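PDB 4XVH: carbohydrate esterase family 2 (CE2) from Chaetomium olivicolor, which probably removes acetyl groups from plant polysaccharides such as xylan, pairing a hydrolase domain with a beta-sandwich carbohydrate-binding domain. Local coordinates for residues 24-29 with 64-69; 45-48 with 52-55; 251-256 with 276-281. All blocks are in the same frame, centred on the assembly; numbering follows the deposited sequence.

Interaction 1: 24-29 with 64-69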
ATOM      1  N   PHE A  24      -7.033 -17.823   6.160  1.00 22.82           N
ATOM      2  CA  PHE A  24      -7.224 -19.047   6.927  1.00 24.07           C
ATOM      3  C   PHE A  24      -7.878 -20.089   6.040  1.00 26.06           C
ATOM      4  O   PHE A  24      -8.220 -19.814   4.875  1.00 25.26           O
ATOM      5  CB  PHE A  24      -8.043 -18.777   8.213  1.00 23.07           C
ATOM      6  CG  PHE A  24      -9.450 -18.230   7.981  1.00 23.16           C
ATOM      7  CD1 PHE A  24      -9.675 -16.864   7.890  1.00 22.06           C
ATOM      8  CD2 PHE A  24     -10.546 -19.094   7.914  1.00 24.65           C
ATOM      9  CE1 PHE A  24     -10.981 -16.361   7.694  1.00 22.57           C
ATOM     10  CE2 PHE A  24     -11.861 -18.615   7.713  1.00 24.57           C
ATOM     11  CZ  PHE A  24     -12.078 -17.245   7.609  1.00 23.23           C
ATOM     12  N   ALA A  25      -7.998 -21.303   6.558  1.00 27.29           N
ATOM     13  CA  ALA A  25      -8.697 -22.339   5.828  1.00 28.87           C
ATOM     14  C   ALA A  25      -9.570 -23.084   6.819  1.00 30.95           C
ATOM     15  O   ALA A  25      -9.259 -23.134   8.020  1.00 31.54           O
ATOM     16  CB  ALA A  25      -7.714 -23.275   5.134  1.00 29.74           C
ATOM     17  N   PHE A  26     -10.677 -23.638   6.338  1.00 31.14           N
ATOM     18  CA  PHE A  26     -11.538 -24.399   7.216  1.00 32.16           C
ATOM     19  C   PHE A  26     -12.144 -25.559   6.443  1.00 33.51           C
ATOM     20  O   PHE A  26     -12.114 -25.592   5.202  1.00 32.67           O
ATOM     21  CB  PHE A  26     -12.643 -23.516   7.815  1.00 32.03           C
ATOM     22  CG  PHE A  26     -13.675 -23.059   6.810  1.00 31.94           C
ATOM     23  CD1 PHE A  26     -13.416 -21.985   5.962  1.00 30.70           C
ATOM     24  CD2 PHE A  26     -14.907 -23.684   6.730  1.00 33.20           C
ATOM     25  CE1 PHE A  26     -14.353 -21.558   5.045  1.00 30.61           C
ATOM     26  CE2 PHE A  26     -15.856 -23.269   5.805  1.00 33.43           C
ATOM     27  CZ  PHE A  26     -15.588 -22.208   4.963  1.00 32.04           C
ATOM     28  N   THR A  27     -12.697 -26.516   7.176  1.00 33.49           N
ATOM     29  CA  THR A  27     -13.543 -27.472   6.514  1.00 30.48           C
ATOM     30  C   THR A  27     -14.943 -27.390   7.114  1.00 33.20           C
ATOM     31  O   THR A  27     -15.123 -27.337   8.324  1.00 32.39           O
ATOM     32  CB  THR A  27     -12.961 -28.881   6.591  1.00 33.31           C
ATOM     33  OG1 THR A  27     -13.754 -29.750   5.775  1.00 35.00           O
ATOM     34  CG2 THR A  27     -12.933 -29.385   8.015  1.00 34.30           C
ATOM     35  N   GLY A  28     -15.936 -27.296   6.243  1.00 33.29           N
ATOM     36  CA  GLY A  28     -17.306 -27.100   6.682  1.00 34.77           C
ATOM     37  C   GLY A  28     -18.097 -26.453   5.562  1.00 33.90           C
ATOM     38  O   GLY A  28     -17.734 -26.590   4.395  1.00 32.30           O
ATOM     39  N   THR A  29     -19.177 -25.758   5.915  1.00 33.59           N
ATOM     40  CA  THR A  29     -20.000 -25.076   4.925  1.00 32.12           C
ATOM     41  C   THR A  29     -19.933 -23.553   5.063  1.00 31.11           C
ATOM     42  O   THR A  29     -20.344 -22.823   4.163  1.00 28.92           O
ATOM     43  CB  THR A  29     -21.455 -25.524   5.024  1.00 34.60           C
ATOM     44  OG1 THR A  29     -21.906 -25.335   6.365  1.00 37.11           O
ATOM     45  CG2 THR A  29     -21.573 -27.003   4.697  1.00 35.78           C
ATOM     46  N   ILE A  64     -18.272 -10.706   8.722  1.00 35.88           N
ATOM     47  CA  ILE A  64     -18.184 -10.989   7.305  1.00 31.69           C
ATOM     48  C   ILE A  64     -18.235 -12.492   7.116  1.00 30.62           C
ATOM     49  O   ILE A  64     -17.296 -13.186   7.501  1.00 29.76           O
ATOM     50  CB  ILE A  64     -16.861 -10.463   6.706  1.00 28.27           C
ATOM     51  CG1 ILE A  64     -16.758  -8.943   6.815  1.00 28.88           C
ATOM     52  CG2 ILE A  64     -16.672 -10.942   5.260  1.00 26.52           C
ATOM     53  CD1 ILE A  64     -15.343  -8.443   6.534  1.00 27.17           C
ATOM     54  N   SER A  65     -19.301 -13.011   6.529  1.00 30.31           N
ATOM     55  CA  SER A  65     -19.421 -14.461   6.352  1.00 29.25           C
ATOM     56  C   SER A  65     -19.083 -14.900   4.951  1.00 27.34           C
ATOM     57  O   SER A  65     -19.246 -14.136   4.000  1.00 28.77           O
ATOM     58  CB  SER A  65     -20.831 -14.917   6.686  1.00 32.31           C
ATOM     59  OG  SER A  65     -21.109 -14.625   8.037  1.00 35.13           O
ATOM     60  N   THR A  66     -18.595 -16.129   4.835  1.00 24.60           N
ATOM     61  CA  THR A  66     -18.372 -16.763   3.549  1.00 23.31           C
ATOM     62  C   THR A  66     -19.707 -16.813   2.758  1.00 26.18           C
ATOM     63  O   THR A  66     -20.790 -16.752   3.352  1.00 26.95           O
ATOM     64  CB  THR A  66     -17.793 -18.194   3.728  1.00 22.02           C
ATOM     65  OG1 THR A  66     -18.621 -18.941   4.627  1.00 25.37           O
ATOM     66  CG2 THR A  66     -16.381 -18.138   4.312  1.00 25.12           C
ATOM     67  N   PRO A  67     -19.634 -16.894   1.417  1.00 26.29           N
ATOM     68  CA  PRO A  67     -20.838 -16.920   0.570  1.00 28.22           C
ATOM     69  C   PRO A  67     -21.722 -18.161   0.761  1.00 28.77           C
ATOM     70  O   PRO A  67     -21.215 -19.263   1.012  1.00 28.38           O
ATOM     71  CB  PRO A  67     -20.255 -16.883  -0.859  1.00 27.74           C
ATOM     72  CG  PRO A  67     -18.862 -17.354  -0.718  1.00 26.89           C
ATOM     73  CD  PRO A  67     -18.411 -16.792   0.603  1.00 26.02           C
ATOM     74  N   ALA A  68     -23.035 -17.981   0.655  1.00 27.61           N
ATOM     75  CA  ALA A  68     -23.944 -19.121   0.637  1.00 31.06           C
ATOM     76  C   ALA A  68     -23.620 -19.977  -0.568  1.00 31.37           C
ATOM     77  O   ALA A  68     -23.143 -19.462  -1.591  1.00 27.92           O
ATOM     78  CB  ALA A  68     -25.394 -18.670   0.588  1.00 32.24           C
ATOM     79  N   GLY A  69     -23.861 -21.279  -0.441  1.00 32.93           N
ATOM     80  CA  GLY A  69     -23.779 -22.182  -1.578  1.00 30.81           C
ATOM     81  C   GLY A  69     -22.520 -23.032  -1.636  1.00 29.51           C
ATOM     82  O   GLY A  69     -22.412 -23.870  -2.520  1.00 29.82           O
TER
HETATM   83  O   HOH W   1     -20.669 -20.176   3.476  1.00 24.21           O
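Thr66 meets Phe26 with one branch of its side chain and turns the other to water, so that a single residue serves both an apolar and a polar contact. From CB the chain divides at once. The methyl branch meets the ring obliquely, CG2 lying 4.0 Å from Phe26 CE1 and 4.2 Å from Phe26 CZ, while Ile48 and Val77 also pack on Thr66. The hydroxyl branch sits between the backbone N and the carbonyl carbon (chi1 52°), which leaves CG2 beside N and puts OG1 within bonding distance of a water. That water accepts from Thr66 OG1 at 2.7 Å and gives its own two protons to backbone carbonyls, to Thr29 O at 2.8 Å and to Pro67 O at 2.7 Å. Thr66 OG1 is also hydrogen-bonded to the backbone N of Ala31, so both its donor and its acceptor capacity are used.

Phe26 belongs to strand 21-28 of one sheet of the beta sandwich, and Thr66 directly follows strand 63-65 of the other. The contact therefore spans the two sheets near one end, with Val77 and Ala31 also touching the Phe26 side chain. The chemistry implies a thin seam: no direct hydrogen bond crosses it, and the polar link depends on one water whose three partners fix it between the turn at Thr29 and the segment 66-67.

Interaction 2: 45-48 with 52-55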
ATOM      1  N   ASP A  45     -11.779  -6.869  -0.059  1.00 17.86           N
ATOM      2  CA  ASP A  45     -11.939  -8.017  -0.951  1.00 18.92           C
ATOM      3  C   ASP A  45     -12.043  -9.276  -0.117  1.00 19.07           C
ATOM      4  O   ASP A  45     -11.175  -9.504   0.733  1.00 19.85           O
ATOM      5  CB  ASP A  45     -10.733  -8.171  -1.882  1.00 17.68           C
ATOM      6  CG  ASP A  45     -10.770  -7.252  -3.072  1.00 19.16           C
ATOM      7  OD1 ASP A  45     -11.760  -6.501  -3.251  1.00 19.33           O
ATOM      8  OD2 ASP A  45      -9.805  -7.322  -3.870  1.00 18.84           O
ATOM      9  N   LEU A  46     -13.030 -10.121  -0.379  1.00 18.14           N
ATOM     10  CA  LEU A  46     -13.074 -11.436   0.269  1.00 17.31           C
ATOM     11  C   LEU A  46     -12.866 -12.482  -0.819  1.00 17.41           C
ATOM     12  O   LEU A  46     -13.667 -12.544  -1.776  1.00 17.77           O
ATOM     13  CB  LEU A  46     -14.413 -11.636   1.005  1.00 17.35           C
ATOM     14  CG  LEU A  46     -14.572 -12.985   1.722  1.00 18.95           C
ATOM     15  CD1 LEU A  46     -13.708 -13.018   2.984  1.00 17.56           C
ATOM     16  CD2 LEU A  46     -16.042 -13.216   2.045  1.00 20.57           C
ATOM     17  N   VAL A  47     -11.792 -13.268  -0.722  1.00 16.44           N
ATOM     18  CA  VAL A  47     -11.462 -14.225  -1.772  1.00 17.52           C
ATOM     19  C   VAL A  47     -11.643 -15.643  -1.223  1.00 20.69           C
ATOM     20  O   VAL A  47     -11.017 -16.017  -0.232  1.00 20.59           O
ATOM     21  CB  VAL A  47     -10.023 -14.037  -2.312  1.00 17.33           C
ATOM     22  CG1 VAL A  47      -9.605 -15.250  -3.131  1.00 16.56           C
ATOM     23  CG2 VAL A  47      -9.938 -12.735  -3.162  1.00 15.96           C
ATOM     24  N   ILE A  48     -12.533 -16.401  -1.857  1.00 20.84           N
ATOM     25  CA  ILE A  48     -12.887 -17.733  -1.398  1.00 22.91           C
ATOM     26  C   ILE A  48     -12.372 -18.773  -2.388  1.00 24.15           C
ATOM     27  O   ILE A  48     -12.652 -18.664  -3.599  1.00 23.88           O
ATOM     28  CB  ILE A  48     -14.426 -17.876  -1.259  1.00 24.72           C
ATOM     29  CG1 ILE A  48     -14.989 -16.730  -0.425  1.00 24.37           C
ATOM     30  CG2 ILE A  48     -14.804 -19.226  -0.644  1.00 25.51           C
ATOM     31  CD1 ILE A  48     -14.465 -16.791   1.070  1.00 24.03           C
ATOM     32  N   GLU A  52     -12.757 -15.112  -7.668  1.00 23.74           N
ATOM     33  CA  GLU A  52     -12.911 -13.679  -7.885  1.00 23.98           C
ATOM     34  C   GLU A  52     -13.214 -12.969  -6.572  1.00 22.63           C
ATOM     35  O   GLU A  52     -14.012 -13.441  -5.764  1.00 22.04           O
ATOM     36  CB  GLU A  52     -14.030 -13.408  -8.893  1.00 27.58           C
ATOM     37  CG  GLU A  52     -13.756 -13.988 -10.268  1.00 31.72           C
ATOM     38  CD  GLU A  52     -12.576 -13.293 -10.930  1.00 34.53           C
ATOM     39  OE1 GLU A  52     -12.554 -12.043 -10.896  1.00 35.29           O
ATOM     40  OE2 GLU A  52     -11.673 -13.984 -11.453  1.00 35.47           O
ATOM     41  N   PRO A  53     -12.554 -11.833  -6.339  1.00 22.64           N
ATOM     42  CA  PRO A  53     -12.763 -11.089  -5.093  1.00 21.34           C
ATOM     43  C   PRO A  53     -14.214 -10.697  -4.891  1.00 21.43           C
ATOM     44  O   PRO A  53     -14.833 -10.242  -5.849  1.00 21.65           O
ATOM     45  CB  PRO A  53     -11.880  -9.843  -5.282  1.00 21.15           C
ATOM     46  CG  PRO A  53     -10.826 -10.276  -6.230  1.00 22.13           C
ATOM     47  CD  PRO A  53     -11.521 -11.214  -7.192  1.00 22.69           C
ATOM     48  N   ILE A  54     -14.767 -10.909  -3.698  1.00 20.51           N
ATOM     49  CA  ILE A  54     -16.101 -10.395  -3.397  1.00 20.68           C
ATOM     50  C   ILE A  54     -15.860  -9.052  -2.753  1.00 22.11           C
ATOM     51  O   ILE A  54     -15.145  -8.975  -1.748  1.00 20.73           O
ATOM     52  CB  ILE A  54     -16.898 -11.311  -2.459  1.00 22.48           C
ATOM     53  CG1 ILE A  54     -16.946 -12.742  -3.041  1.00 21.02           C
ATOM     54  CG2 ILE A  54     -18.299 -10.728  -2.217  1.00 24.69           C
ATOM     55  CD1 ILE A  54     -17.539 -13.805  -2.092  1.00 21.37           C
ATOM     56  N   VAL A  55     -16.382  -7.987  -3.355  1.00 22.70           N
ATOM     57  CA  VAL A  55     -16.100  -6.646  -2.840  1.00 22.34           C
ATOM     58  C   VAL A  55     -17.168  -6.245  -1.844  1.00 22.75           C
ATOM     59  O   VAL A  55     -18.368  -6.226  -2.175  1.00 24.48           O
ATOM     60  CB  VAL A  55     -16.024  -5.601  -3.958  1.00 23.61           C
ATOM     61  CG1 VAL A  55     -15.727  -4.222  -3.363  1.00 22.75           C
ATOM     62  CG2 VAL A  55     -14.954  -6.019  -4.988  1.00 23.21           C
TER
HETATM   63  O   HOH W   2     -13.562 -15.669  -4.175  1.00 25.20           O
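Leu46 and Ile54 face each other as an antiparallel hydrogen-bonded pair and form the centre of this hairpin contact. Leu46 N donates to Ile54 O over 2.8 Å at 161°, and the return bond, from Ile54 N to Leu46 O, is straighter at 168°. Beyond it, on the way to the turn, the strands part: a water accepts a hydrogen bond from Ile48 N at 2.6 Å and donates one to Glu52 O at 2.8 Å, carrying the pairing on by one step.

The side chains divide between two faces. On the face that carries Leu46 and Ile54, Ile54 CD1 reaches Ile48 CG1 at 4.2 Å. On the other, the carboxylate of Asp45 lies alongside the proline, with OD2 3.6 Å from Pro53 CB, and its OD1 comes within 3.7 Å of Val55 CG2. Val47 CG2 lies alongside the same proline, 3.8 Å from Pro53 CA and 4.0 Å from Pro53 CG. With CG placed beside the backbone N (chi1 -81°), Asp45 keeps its carboxylate against these apolar groups, and a salt bridge from OD1 to Arg82 NH1 probably steadies the charge there.

Further out, strand 44-48 lies between strand 54-56 and strand 73-81: Asp45 and Val47 bond through their backbones to Arg80 and Val78, and Leu46 packs on Val77 and Leu79.

Interaction 3: 251-256 with 276-281; sequences FFLLNS and NAIKNA
The peptide group joining Leu254 to Asn255 has the tip of Ile278 over one of its faces. Ile278 CD1 stands above the plane nearest the carbonyl oxygen, 3.3 Å from Leu254 O and 3.7 Å from Leu254 C, a close fit of a methyl against a polar group. The other flat group, the amide of Asn255, is fastened at its polar ends: OD1 is hydrogen-bonded to Trp294 N, and ND2 to both Asp293 OD1 and Thr275 OG1. These bonds fix the rotation of the amide, while the base of the same side chain meets the isoleucine, Asn255 CB lying 4.1 Å from Ile278 CD1.

Ile278 uses its two branches differently. CG2, anti to the backbone N, packs alongside Leu253 CB at 3.7 Å; the longer arm, with CG1 beside the N (chi1 -72°) and chi2 extended at 170°, carries CD1 farther along the strand to the Leu254 carbonyl. Replacing Ile278 by an alanine would probably open a gap over the Leu254–Asn255 peptide and leave Leu253 CB without its methyl partner from the helix.

Strand 250-254, helix 270-285 and strand 289-292 make a beta-alpha-beta unit of the Rossmann-like hydrolase domain, and Phe291 of the last strand also touches Ile278. Chemically, Ile278 makes the contact across these two segments, with one methyl on Leu253 and the other against a backbone carbonyl; Leu253 also packs on Val282 and Leu285 of the same helix, and the Asn255 ND2 bond to Thr275 adds a polar tie at the strand's end.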
ATOM      1  N   PHE A 251      16.333  -1.592  -1.987  1.00 17.54           N
ATOM      2  CA  PHE A 251      15.339  -0.522  -2.025  1.00 17.33           C
ATOM      3  C   PHE A 251      15.032  -0.125  -3.470  1.00 17.70           C
ATOM      4  O   PHE A 251      15.955   0.026  -4.302  1.00 19.18           O
ATOM      5  CB  PHE A 251      15.842   0.689  -1.207  1.00 18.50           C
ATOM      6  CG  PHE A 251      15.865   0.423   0.277  1.00 19.11           C
ATOM      7  CD1 PHE A 251      16.855  -0.381   0.825  1.00 20.29           C
ATOM      8  CD2 PHE A 251      14.845   0.908   1.095  1.00 18.78           C
ATOM      9  CE1 PHE A 251      16.885  -0.660   2.173  1.00 21.89           C
ATOM     10  CE2 PHE A 251      14.840   0.643   2.444  1.00 19.92           C
ATOM     11  CZ  PHE A 251      15.861  -0.159   2.996  1.00 21.59           C
ATOM     12  N   PHE A 252      13.743   0.060  -3.748  1.00 17.13           N
ATOM     13  CA  PHE A 252      13.240   0.370  -5.076  1.00 16.59           C
ATOM     14  C   PHE A 252      12.509   1.703  -5.018  1.00 16.88           C
ATOM     15  O   PHE A 252      11.403   1.807  -4.463  1.00 17.65           O
ATOM     16  CB  PHE A 252      12.355  -0.787  -5.572  1.00 16.31           C
ATOM     17  CG  PHE A 252      13.143  -2.067  -5.705  1.00 16.69           C
ATOM     18  CD1 PHE A 252      13.328  -2.897  -4.596  1.00 16.27           C
ATOM     19  CD2 PHE A 252      13.841  -2.356  -6.873  1.00 17.26           C
ATOM     20  CE1 PHE A 252      14.127  -4.037  -4.667  1.00 16.29           C
ATOM     21  CE2 PHE A 252      14.655  -3.534  -6.947  1.00 17.20           C
ATOM     22  CZ  PHE A 252      14.776  -4.361  -5.841  1.00 17.49           C
ATOM     23  N   LEU A 253      13.156   2.718  -5.585  1.00 17.12           N
ATOM     24  CA  LEU A 253      12.703   4.106  -5.515  1.00 17.32           C
ATOM     25  C   LEU A 253      12.075   4.537  -6.835  1.00 18.12           C
ATOM     26  O   LEU A 253      12.736   4.575  -7.875  1.00 19.19           O
ATOM     27  CB  LEU A 253      13.878   5.027  -5.155  1.00 17.09           C
ATOM     28  CG  LEU A 253      14.737   4.586  -3.961  1.00 17.58           C
ATOM     29  CD1 LEU A 253      15.789   5.657  -3.573  1.00 22.55           C
ATOM     30  CD2 LEU A 253      13.930   4.224  -2.731  1.00 16.88           C
ATOM     31  N   LEU A 254      10.793   4.837  -6.801  1.00 17.35           N
ATOM     32  CA  LEU A 254      10.054   5.118  -8.035  1.00 17.54           C
ATOM     33  C   LEU A 254       9.747   6.596  -8.203  1.00 17.71           C
ATOM     34  O   LEU A 254       9.464   7.290  -7.238  1.00 16.66           O
ATOM     35  CB  LEU A 254       8.715   4.361  -8.064  1.00 17.13           C
ATOM     36  CG  LEU A 254       8.672   2.871  -8.420  1.00 17.42           C
ATOM     37  CD1 LEU A 254       9.327   1.993  -7.350  1.00 17.34           C
ATOM     38  CD2 LEU A 254       7.177   2.449  -8.667  1.00 23.28           C
ATOM     39  N   ASN A 255       9.752   7.061  -9.445  1.00 18.35           N
ATOM     40  CA  ASN A 255       9.243   8.373  -9.719  1.00 17.93           C
ATOM     41  C   ASN A 255       7.730   8.260  -9.999  1.00 18.96           C
ATOM     42  O   ASN A 255       7.141   7.161  -9.995  1.00 17.36           O
ATOM     43  CB  ASN A 255      10.008   9.014 -10.887  1.00 20.02           C
ATOM     44  CG  ASN A 255      10.014   8.146 -12.114  1.00 19.36           C
ATOM     45  OD1 ASN A 255       9.296   7.164 -12.168  1.00 19.61           O
ATOM     46  ND2 ASN A 255      10.825   8.511 -13.115  1.00 19.86           N
ATOM     47  N   SER A 256       7.104   9.386 -10.251  1.00 19.09           N
ATOM     48  CA  SER A 256       5.643   9.457 -10.209  1.00 17.94           C
ATOM     49  C   SER A 256       4.974   9.435 -11.577  1.00 18.81           C
ATOM     50  O   SER A 256       5.281  10.271 -12.429  1.00 18.60           O
ATOM     51  CB  SER A 256       5.223  10.739  -9.501  1.00 17.20           C
ATOM     52  OG  SER A 256       3.832  10.893  -9.625  1.00 16.50           O
ATOM     53  N   ASN A 276      15.768  12.896 -11.601  1.00 27.68           N
ATOM     54  CA  ASN A 276      17.185  13.125 -11.327  1.00 29.73           C
ATOM     55  C   ASN A 276      17.493  13.117  -9.833  1.00 29.17           C
ATOM     56  O   ASN A 276      18.536  12.601  -9.404  1.00 28.54           O
ATOM     57  CB  ASN A 276      17.635  14.456 -11.953  1.00 32.57           C
ATOM     58  CG  ASN A 276      17.709  14.384 -13.477  1.00 34.00           C
ATOM     59  OD1 ASN A 276      17.874  13.301 -14.036  1.00 33.96           O
ATOM     60  ND2 ASN A 276      17.618  15.541 -14.147  1.00 35.38           N
ATOM     61  N   ALA A 277      16.599  13.708  -9.039  1.00 27.84           N
ATOM     62  CA  ALA A 277      16.768  13.706  -7.587  1.00 27.38           C
ATOM     63  C   ALA A 277      16.798  12.274  -7.030  1.00 27.13           C
ATOM     64  O   ALA A 277      17.629  11.942  -6.181  1.00 27.31           O
ATOM     65  CB  ALA A 277      15.676  14.499  -6.924  1.00 25.62           C
ATOM     66  N   ILE A 278      15.922  11.420  -7.533  1.00 22.66           N
ATOM     67  CA  ILE A 278      15.898  10.054  -7.054  1.00 24.78           C
ATOM     68  C   ILE A 278      17.160   9.298  -7.469  1.00 24.42           C
ATOM     69  O   ILE A 278      17.745   8.573  -6.657  1.00 24.45           O
ATOM     70  CB  ILE A 278      14.606   9.324  -7.544  1.00 22.37           C
ATOM     71  CG1 ILE A 278      13.405   9.871  -6.761  1.00 20.85           C
ATOM     72  CG2 ILE A 278      14.710   7.800  -7.379  1.00 22.97           C
ATOM     73  CD1 ILE A 278      12.039   9.421  -7.299  1.00 19.28           C
ATOM     74  N   LYS A 279      17.600   9.500  -8.705  1.00 24.01           N
ATOM     75  CA  LYS A 279      18.817   8.853  -9.178  1.00 26.74           C
ATOM     76  C   LYS A 279      20.003   9.282  -8.348  1.00 29.42           C
ATOM     77  O   LYS A 279      20.884   8.474  -8.016  1.00 29.38           O
ATOM     78  CB  LYS A 279      19.066   9.179 -10.655  1.00 28.12           C
ATOM     79  CG  LYS A 279      18.029   8.537 -11.603  1.00 28.46           C
ATOM     80  CD  LYS A 279      18.393   8.823 -13.051  1.00 33.06           C
ATOM     81  CE  LYS A 279      17.488   8.095 -14.043  1.00 35.47           C
ATOM     82  NZ  LYS A 279      17.848   8.466 -15.465  1.00 37.93           N
ATOM     83  N   ASN A 280      20.043  10.567  -8.025  1.00 30.49           N
ATOM     84  CA  ASN A 280      21.061  11.066  -7.104  1.00 33.77           C
ATOM     85  C   ASN A 280      21.020  10.327  -5.765  1.00 31.20           C
ATOM     86  O   ASN A 280      22.049   9.881  -5.274  1.00 32.06           O
ATOM     87  CB  ASN A 280      20.893  12.574  -6.879  1.00 38.05           C
ATOM     88  CG  ASN A 280      21.561  13.401  -7.958  1.00 43.69           C
ATOM     89  OD1 ASN A 280      22.399  12.902  -8.713  1.00 45.28           O
ATOM     90  ND2 ASN A 280      21.205  14.683  -8.027  1.00 46.17           N
ATOM     91  N   ALA A 281      19.833  10.198  -5.177  1.00 28.14           N
ATOM     92  CA  ALA A 281      19.672   9.451  -3.929  1.00 27.18           C
ATOM     93  C   ALA A 281      20.170   8.014  -4.077  1.00 27.20           C
ATOM     94  O   ALA A 281      20.890   7.499  -3.210  1.00 28.67           O
ATOM     95  CB  ALA A 281      18.193   9.467  -3.477  1.00 24.37           C
TER

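In the fold
Interactions 1 and 2 are neighbours in the beta sandwich and share a border, where Ile48 packs on Thr66 and Pro67, and Leu46 on Ile64 and Ser65. Interaction 2 lies within the chain span between the segments of interaction 1. Both are partly buried, yet they differ: interaction 2 joins adjacent strands through paired backbone bonds, whereas interaction 1 spans opposing sheets with a small apolar touch and a water. Interaction 3 is the fully buried one, a helix laid on a parallel sheet in the hydrolase domain; its centre is about 44 Å from that of interaction 1 and about 34 Å from that of interaction 2.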